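Local coordinates for DNA replication and repair protein RecF (Caldanaerobacter subterraneus subsp. tengcongensis, PDB 5Z69) that binds ATP and probably single-stranded DNA as an ABC-type ATPase and recombination mediator of the RecFOR repair pathway, at residues 317-322 with 341-346. Numbering follows the deposited sequence.
Sequences PVLLLD and EGFQSF. With AGS (phosphothiophosphoric acid-adenylate ester), chain C.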
loop_
_atom_site.group_PDB
_atom_site.type_symbol
_atom_site.label_atom_id
_atom_site.label_comp_id
_atom_site.label_asym_id
_atom_site.label_seq_id
_atom_site.Cartn_x
_atom_site.Cartn_y
_atom_site.Cartn_z
ATOM N N PRO A 317 1.460 3.504 -33.592
ATOM C CA PRO A 317 2.903 3.536 -33.320
ATOM C C PRO A 317 3.675 2.453 -34.028
ATOM O O PRO A 317 3.089 1.506 -34.563
ATOM C CB PRO A 317 2.977 3.306 -31.812
ATOM C CG PRO A 317 1.783 2.467 -31.526
ATOM C CD PRO A 317 0.702 3.007 -32.423
ATOM N N VAL A 318 4.994 2.604 -34.025
ATOM C CA VAL A 318 5.886 1.565 -34.487
ATOM C C VAL A 318 6.120 0.589 -33.337
ATOM O O VAL A 318 6.225 1.002 -32.191
ATOM C CB VAL A 318 7.225 2.159 -34.987
ATOM C CG1 VAL A 318 8.224 1.046 -35.191
ATOM C CG2 VAL A 318 6.989 2.978 -36.304
ATOM N N LEU A 319 6.220 -0.699 -33.638
ATOM C CA LEU A 319 6.388 -1.697 -32.593
ATOM C C LEU A 319 7.839 -2.199 -32.559
ATOM O O LEU A 319 8.403 -2.567 -33.594
ATOM C CB LEU A 319 5.380 -2.852 -32.808
ATOM C CG LEU A 319 3.975 -2.686 -32.215
ATOM C CD1 LEU A 319 3.472 -1.267 -32.223
ATOM C CD2 LEU A 319 2.965 -3.612 -32.882
ATOM N N LEU A 320 8.447 -2.199 -31.372
ATOM C CA LEU A 320 9.785 -2.743 -31.175
ATOM C C LEU A 320 9.772 -4.007 -30.282
ATOM O O LEU A 320 9.351 -3.951 -29.110
ATOM C CB LEU A 320 10.694 -1.659 -30.572
ATOM C CG LEU A 320 10.676 -0.325 -31.350
ATOM C CD1 LEU A 320 11.511 0.670 -30.592
ATOM C CD2 LEU A 320 11.171 -0.527 -32.745
ATOM N N LEU A 321 10.212 -5.129 -30.845
ATOM C CA LEU A 321 10.143 -6.406 -30.133
ATOM C C LEU A 321 11.547 -6.934 -29.898
ATOM O O LEU A 321 12.184 -7.467 -30.812
ATOM C CB LEU A 321 9.310 -7.420 -30.920
ATOM C CG LEU A 321 7.790 -7.318 -30.742
ATOM C CD1 LEU A 321 7.283 -5.998 -31.300
ATOM C CD2 LEU A 321 7.062 -8.480 -31.413
ATOM N N ASP A 322 12.045 -6.750 -28.683
ATOM C CA ASP A 322 13.431 -7.104 -28.405
ATOM C C ASP A 322 13.523 -8.442 -27.719
ATOM O O ASP A 322 13.178 -8.552 -26.559
ATOM C CB ASP A 322 14.103 -6.044 -27.539
ATOM C CG ASP A 322 15.615 -6.217 -27.479
ATOM O OD1 ASP A 322 16.181 -6.877 -28.374
ATOM O OD2 ASP A 322 16.241 -5.680 -26.549
ATOM N N GLU A 341 -0.088 -7.036 -37.602
ATOM C CA GLU A 341 -0.479 -6.878 -38.999
ATOM C C GLU A 341 -0.324 -5.479 -39.563
ATOM O O GLU A 341 0.525 -5.250 -40.429
ATOM C CB GLU A 341 -1.924 -7.334 -39.195
ATOM C CG GLU A 341 -2.033 -8.694 -39.854
ATOM C CD GLU A 341 -3.459 -9.045 -40.263
ATOM O OE1 GLU A 341 -3.618 -9.760 -41.276
ATOM O OE2 GLU A 341 -4.414 -8.614 -39.579
ATOM N N GLY A 342 -1.123 -4.533 -39.095
ATOM C CA GLY A 342 -1.067 -3.212 -39.710
ATOM C C GLY A 342 0.024 -2.279 -39.174
ATOM O O GLY A 342 -0.008 -1.076 -39.434
ATOM N N PHE A 343 0.978 -2.818 -38.420
ATOM C CA PHE A 343 2.085 -2.009 -37.861
ATOM C C PHE A 343 3.391 -2.160 -38.637
ATOM O O PHE A 343 3.666 -3.215 -39.206
ATOM C CB PHE A 343 2.385 -2.400 -36.396
ATOM C CG PHE A 343 1.234 -2.227 -35.455
ATOM C CD1 PHE A 343 1.136 -1.093 -34.657
ATOM C CD2 PHE A 343 0.267 -3.228 -35.329
ATOM C CE1 PHE A 343 0.093 -0.939 -33.781
ATOM C CE2 PHE A 343 -0.780 -3.088 -34.455
ATOM C CZ PHE A 343 -0.882 -1.944 -33.673
ATOM N N GLN A 344 4.233 -1.131 -38.627
ATOM C CA GLN A 344 5.642 -1.400 -38.878
ATOM C C GLN A 344 6.205 -1.969 -37.567
ATOM O O GLN A 344 5.946 -1.423 -36.500
ATOM C CB GLN A 344 6.417 -0.147 -39.299
ATOM C CG GLN A 344 7.877 -0.439 -39.628
ATOM C CD GLN A 344 8.697 0.824 -39.874
ATOM O OE1 GLN A 344 8.582 1.805 -39.135
ATOM N NE2 GLN A 344 9.534 0.794 -40.902
ATOM N N SER A 345 6.936 -3.080 -37.639
ATOM C CA SER A 345 7.553 -3.636 -36.435
ATOM C C SER A 345 9.022 -3.943 -36.660
ATOM O O SER A 345 9.462 -4.146 -37.783
ATOM C CB SER A 345 6.817 -4.918 -35.967
ATOM O OG SER A 345 6.786 -5.884 -37.010
ATOM N N PHE A 346 9.773 -3.948 -35.564
ATOM C CA PHE A 346 11.176 -4.297 -35.581
ATOM C C PHE A 346 11.330 -5.444 -34.618
ATOM O O PHE A 346 11.067 -5.296 -33.428
ATOM C CB PHE A 346 12.056 -3.088 -35.201
ATOM C CG PHE A 346 12.049 -1.998 -36.246
ATOM C CD1 PHE A 346 13.048 -1.938 -37.210
ATOM C CD2 PHE A 346 11.023 -1.054 -36.278
ATOM C CE1 PHE A 346 13.021 -0.946 -38.199
ATOM C CE2 PHE A 346 10.978 -0.066 -37.271
ATOM C CZ PHE A 346 11.979 -0.015 -38.236
HETATM P PG AGS C . 20.023 -8.582 -27.593
HETATM S S1G AGS C . 18.511 -8.906 -28.787
HETATM O O2G AGS C . 20.629 -9.956 -27.146
HETATM O O3G AGS C . 19.449 -7.869 -26.329
HETATM P PB AGS C . 22.578 -8.191 -28.739
HETATM O O1B AGS C . 22.779 -8.158 -30.218
HETATM O O2B AGS C . 22.756 -9.611 -28.175
HETATM O O3B AGS C . 21.111 -7.677 -28.306
HETATM P PA AGS C . 23.755 -5.733 -28.035
HETATM O O1A AGS C . 22.934 -5.203 -29.218
HETATM O O2A AGS C . 23.364 -5.309 -26.653
HETATM O O3A AGS C . 23.736 -7.330 -28.066
HETATM O "O5'" AGS C . 25.259 -5.427 -28.261
HETATM C "C5'" AGS C . 26.023 -4.927 -27.199
HETATM C "C4'" AGS C . 27.441 -5.166 -27.618
HETATM O "O4'" AGS C . 28.060 -3.897 -27.925
HETATM C "C3'" AGS C . 28.301 -5.815 -26.539
HETATM O "O3'" AGS C . 29.266 -6.683 -27.125
HETATM C "C2'" AGS C . 28.894 -4.604 -25.815
HETATM O "O2'" AGS C . 30.160 -4.886 -25.228
HETATM C "C1'" AGS C . 29.047 -3.594 -26.959
HETATM N N9 AGS C . 28.887 -2.209 -26.545
HETATM C C8 AGS C . 28.011 -1.707 -25.613
HETATM N N7 AGS C . 28.115 -0.415 -25.427
HETATM C C5 AGS C . 29.122 -0.033 -26.296
HETATM C C6 AGS C . 29.718 1.211 -26.581
HETATM N N6 AGS C . 29.348 2.355 -25.998
HETATM N N1 AGS C . 30.720 1.241 -27.488
HETATM C C2 AGS C . 31.088 0.098 -28.076
HETATM N N3 AGS C . 30.604 -1.133 -27.890
HETATM C C4 AGS C . 29.616 -1.127 -26.986
HETATM O O HOH W 1 3.283 1.377 -37.383
#
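Strand 318-321 is the Walker B strand of this ABC-type ATPase core, a hydrophobic run ending at Asp322, and it pairs in parallel with the start of strand 345-349. Leu319 N donates to Gln344 O (3.0 Å), Leu319 O accepts from Phe346 N at 2.8 Å, and Leu321 N reaches Phe346 O nearly straight, at 169°. Just before the strands join, a water bridges Pro317 O and Gln344 N, carrying the ladder on by one link. The Phe343 ring packs on Leu319: methyl CD2 sits over one face, 3.6 Å from the ring centroid and displaced toward the rim, while CD1 lies 3.4 Å from ring atom CD1 and Pro317 O meets the ring edge in plane. With the ring gone, as in an alanine here, the two Leu319 methyls would lose their partner, and a gap beside Pro317 is likely to open. On the other side of the sheet, Phe346 takes Val318 CG1 at its edge, 3.6 Å from CE2; with CG1 anti to the backbone N (chi1 169°), CG2 packs against Gln344 OE1, which accepts a hydrogen bond from Leu10 N. The Leu320 side chain lies beside Phe346, its CD2 3.6 Å from ring atom CD2 of Phe346. Asp322 OD1 lies 3.1 Å from the thiophosphate sulfur S1G of AGS and hydrogen-bonds Thr348. Helix 291-313 packs against Pro317 and Phe343, helix 43-55 against Leu320, and strands 122-125 and 32-36 flank the pair in the sheet.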